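N-acylethanolamine-hydrolyzing acid amidase subunit alpha (Caenorhabditis elegans, PDB 6DY3) forms, with the beta subunit, an amidase that probably hydrolyses bioactive fatty acid amides such as N-palmitoylethanolamine to ethanolamine and free fatty acids. Local coordinates at residues W29-V32 with I33-L37. Numbering follows the deposited sequence.
Sequences WNQV and IKDHL
His36 turns back on the helical turn before it and gives its ring ND1 hydrogen to the carbonyl of Val32, an almost straight bond of 2.8 Å from ND1 to Val32 O. The acceptor lies in the ring plane, at the imidazole edge, and the backbone N of His36 adds a longer, more bent bond to the same Val32 O at 3.3 Å. CG lies beside the backbone N (chi1 -55°), which brings the ring back over the preceding turn, and the ND1 bond then holds the ring's rotation. On this buried side Trp29 CB meets Ile33 CG1 at 4.4 Å, while Ile33 N bonds Trp29 O. Trp29 is at the N-cap position, its indole NE1 hydrogen-bonded to Glu77 of helix 72-85, and the beta subunit packs against Trp29, Val32, Ile33 and His36.

The solvent side, that of Gln31 and Lys34, is held more loosely: a water takes hydrogens from Gln31 NE2 and Lys34 NZ. Asp35 stands between this side and strand 15-20. Gln31, bent at chi2, swings NE2 to 3.0 Å from Asp35 OD2, which lies close to the amide plane, whereas the N-H comes in from above the carboxylate plane, the two planes being 46° apart. Asp35 OD1 bonds the Tyr17 hydroxyl on the strand, and an alanine here would probably leave both that hydroxyl and the Gln31 amide without their mate. The i to i+4 bonds are those of an alpha-helix; a mostly apolar buried face (Trp29, Val32, Ile33) and a polar outer one (Gln31, Lys34) make helix 30-36 amphipathic.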
ATOM      1  N   TRP A  29       6.189  11.843 -13.871  1.00 46.55           N
ATOM      2  CA  TRP A  29       6.662  10.469 -13.845  1.00 44.48           C
ATOM      3  C   TRP A  29       7.552  10.134 -15.033  1.00 46.51           C
ATOM      4  O   TRP A  29       7.848   8.956 -15.257  1.00 49.06           O
ATOM      5  CB  TRP A  29       5.469   9.513 -13.801  1.00 42.03           C
ATOM      6  CG  TRP A  29       4.624   9.694 -12.585  1.00 40.94           C
ATOM      7  CD1 TRP A  29       3.462  10.408 -12.487  1.00 41.11           C
ATOM      8  CD2 TRP A  29       4.879   9.161 -11.281  1.00 39.79           C
ATOM      9  NE1 TRP A  29       2.978  10.347 -11.202  1.00 40.16           N
ATOM     10  CE2 TRP A  29       3.831   9.589 -10.444  1.00 39.35           C
ATOM     11  CE3 TRP A  29       5.891   8.360 -10.743  1.00 39.25           C
ATOM     12  CZ2 TRP A  29       3.768   9.241  -9.099  1.00 39.08           C
ATOM     13  CZ3 TRP A  29       5.824   8.016  -9.407  1.00 38.31           C
ATOM     14  CH2 TRP A  29       4.774   8.455  -8.601  1.00 37.92           C
ATOM     15  N   ASN A  30       8.006  11.139 -15.784  1.00 46.57           N
ATOM     16  CA  ASN A  30       8.783  10.874 -16.991  1.00 47.59           C
ATOM     17  C   ASN A  30      10.020  10.036 -16.682  1.00 48.00           C
ATOM     18  O   ASN A  30      10.283   9.029 -17.349  1.00 50.07           O
ATOM     19  CB  ASN A  30       9.186  12.189 -17.658  1.00 47.82           C
ATOM     20  CG  ASN A  30       7.996  12.996 -18.126  1.00 50.30           C
ATOM     21  OD1 ASN A  30       6.880  12.494 -18.216  1.00 53.64           O
ATOM     22  ND2 ASN A  30       8.230  14.264 -18.418  1.00 54.50           N
ATOM     23  N   GLN A  31      10.796  10.440 -15.676  1.00 47.25           N
ATOM     24  CA  GLN A  31      12.050   9.749 -15.396  1.00 47.56           C
ATOM     25  C   GLN A  31      11.801   8.333 -14.897  1.00 48.33           C
ATOM     26  O   GLN A  31      12.533   7.403 -15.255  1.00 47.24           O
ATOM     27  CB  GLN A  31      12.865  10.547 -14.381  1.00 50.86           C
ATOM     28  CG  GLN A  31      14.331  10.184 -14.342  1.00 54.58           C
ATOM     29  CD  GLN A  31      15.005  10.346 -15.694  1.00 56.05           C
ATOM     30  OE1 GLN A  31      15.011  11.436 -16.274  1.00 53.68           O
ATOM     31  NE2 GLN A  31      15.576   9.257 -16.205  1.00 55.70           N
ATOM     32  N   VAL A  32      10.783   8.154 -14.053  1.00 48.78           N
ATOM     33  CA  VAL A  32      10.431   6.821 -13.569  1.00 45.91           C
ATOM     34  C   VAL A  32      10.105   5.904 -14.742  1.00 46.70           C
ATOM     35  O   VAL A  32      10.604   4.775 -14.829  1.00 45.92           O
ATOM     36  CB  VAL A  32       9.260   6.906 -12.573  1.00 45.44           C
ATOM     37  CG1 VAL A  32       8.714   5.517 -12.240  1.00 44.94           C
ATOM     38  CG2 VAL A  32       9.698   7.624 -11.301  1.00 45.61           C
ATOM     39  N   ILE A  33       9.249   6.370 -15.656  1.00 50.82           N
ATOM     40  CA  ILE A  33       8.862   5.551 -16.802  1.00 51.35           C
ATOM     41  C   ILE A  33      10.067   5.282 -17.693  1.00 54.30           C
ATOM     42  O   ILE A  33      10.276   4.155 -18.163  1.00 52.44           O
ATOM     43  CB  ILE A  33       7.719   6.231 -17.583  1.00 49.88           C
ATOM     44  CG1 ILE A  33       6.469   6.393 -16.707  1.00 49.55           C
ATOM     45  CG2 ILE A  33       7.385   5.451 -18.851  1.00 49.86           C
ATOM     46  CD1 ILE A  33       5.920   5.098 -16.138  1.00 53.59           C
ATOM     47  N   LYS A  34      10.884   6.307 -17.935  1.00 59.34           N
ATOM     48  CA  LYS A  34      12.036   6.139 -18.814  1.00 60.44           C
ATOM     49  C   LYS A  34      12.999   5.089 -18.272  1.00 60.76           C
ATOM     50  O   LYS A  34      13.583   4.316 -19.040  1.00 59.86           O
ATOM     51  CB  LYS A  34      12.743   7.480 -18.999  1.00 60.63           C
ATOM     52  CG  LYS A  34      13.903   7.441 -19.972  1.00 65.75           C
ATOM     53  CD  LYS A  34      14.624   8.779 -20.021  1.00 70.89           C
ATOM     54  CE  LYS A  34      15.822   8.728 -20.953  1.00 77.50           C
ATOM     55  NZ  LYS A  34      16.534  10.034 -21.017  1.00 82.33           N
ATOM     56  N   ASP A  35      13.169   5.036 -16.949  1.00 62.38           N
ATOM     57  CA  ASP A  35      14.121   4.105 -16.357  1.00 63.19           C
ATOM     58  C   ASP A  35      13.618   2.668 -16.338  1.00 61.19           C
ATOM     59  O   ASP A  35      14.435   1.743 -16.284  1.00 60.61           O
ATOM     60  CB  ASP A  35      14.468   4.537 -14.931  1.00 63.91           C
ATOM     61  CG  ASP A  35      15.264   5.826 -14.890  1.00 69.36           C
ATOM     62  OD1 ASP A  35      15.345   6.432 -13.800  1.00 69.97           O
ATOM     63  OD2 ASP A  35      15.808   6.237 -15.940  1.00 73.96           O
ATOM     64  N   HIS A  36      12.303   2.454 -16.369  1.00 57.37           N
ATOM     65  CA  HIS A  36      11.740   1.111 -16.332  1.00 55.83           C
ATOM     66  C   HIS A  36      11.026   0.748 -17.629  1.00 56.97           C
ATOM     67  O   HIS A  36      10.277  -0.233 -17.668  1.00 59.36           O
ATOM     68  CB  HIS A  36      10.788   0.972 -15.143  1.00 54.32           C
ATOM     69  CG  HIS A  36      11.411   1.318 -13.828  1.00 51.14           C
ATOM     70  ND1 HIS A  36      11.491   2.611 -13.359  1.00 50.34           N
ATOM     71  CD2 HIS A  36      11.986   0.540 -12.882  1.00 52.61           C
ATOM     72  CE1 HIS A  36      12.087   2.615 -12.180  1.00 55.00           C
ATOM     73  NE2 HIS A  36      12.397   1.370 -11.867  1.00 55.91           N
ATOM     74  N   LEU A  37      11.256   1.509 -18.701  1.00 55.25           N
ATOM     75  CA  LEU A  37      10.518   1.289 -19.940  1.00 55.42           C
ATOM     76  C   LEU A  37      10.668  -0.146 -20.430  1.00 55.02           C
ATOM     77  O   LEU A  37       9.775  -0.674 -21.103  1.00 52.89           O
ATOM     78  CB  LEU A  37      11.005   2.270 -21.005  1.00 59.07           C
ATOM     79  CG  LEU A  37      10.260   2.287 -22.338  1.00 57.38           C
ATOM     80  CD1 LEU A  37       8.849   2.804 -22.148  1.00 55.33           C
ATOM     81  CD2 LEU A  37      11.019   3.127 -23.348  1.00 57.65           C
TER
HETATM   82  O   HOH W   1      17.367  10.451 -18.623  1.00 52.39           O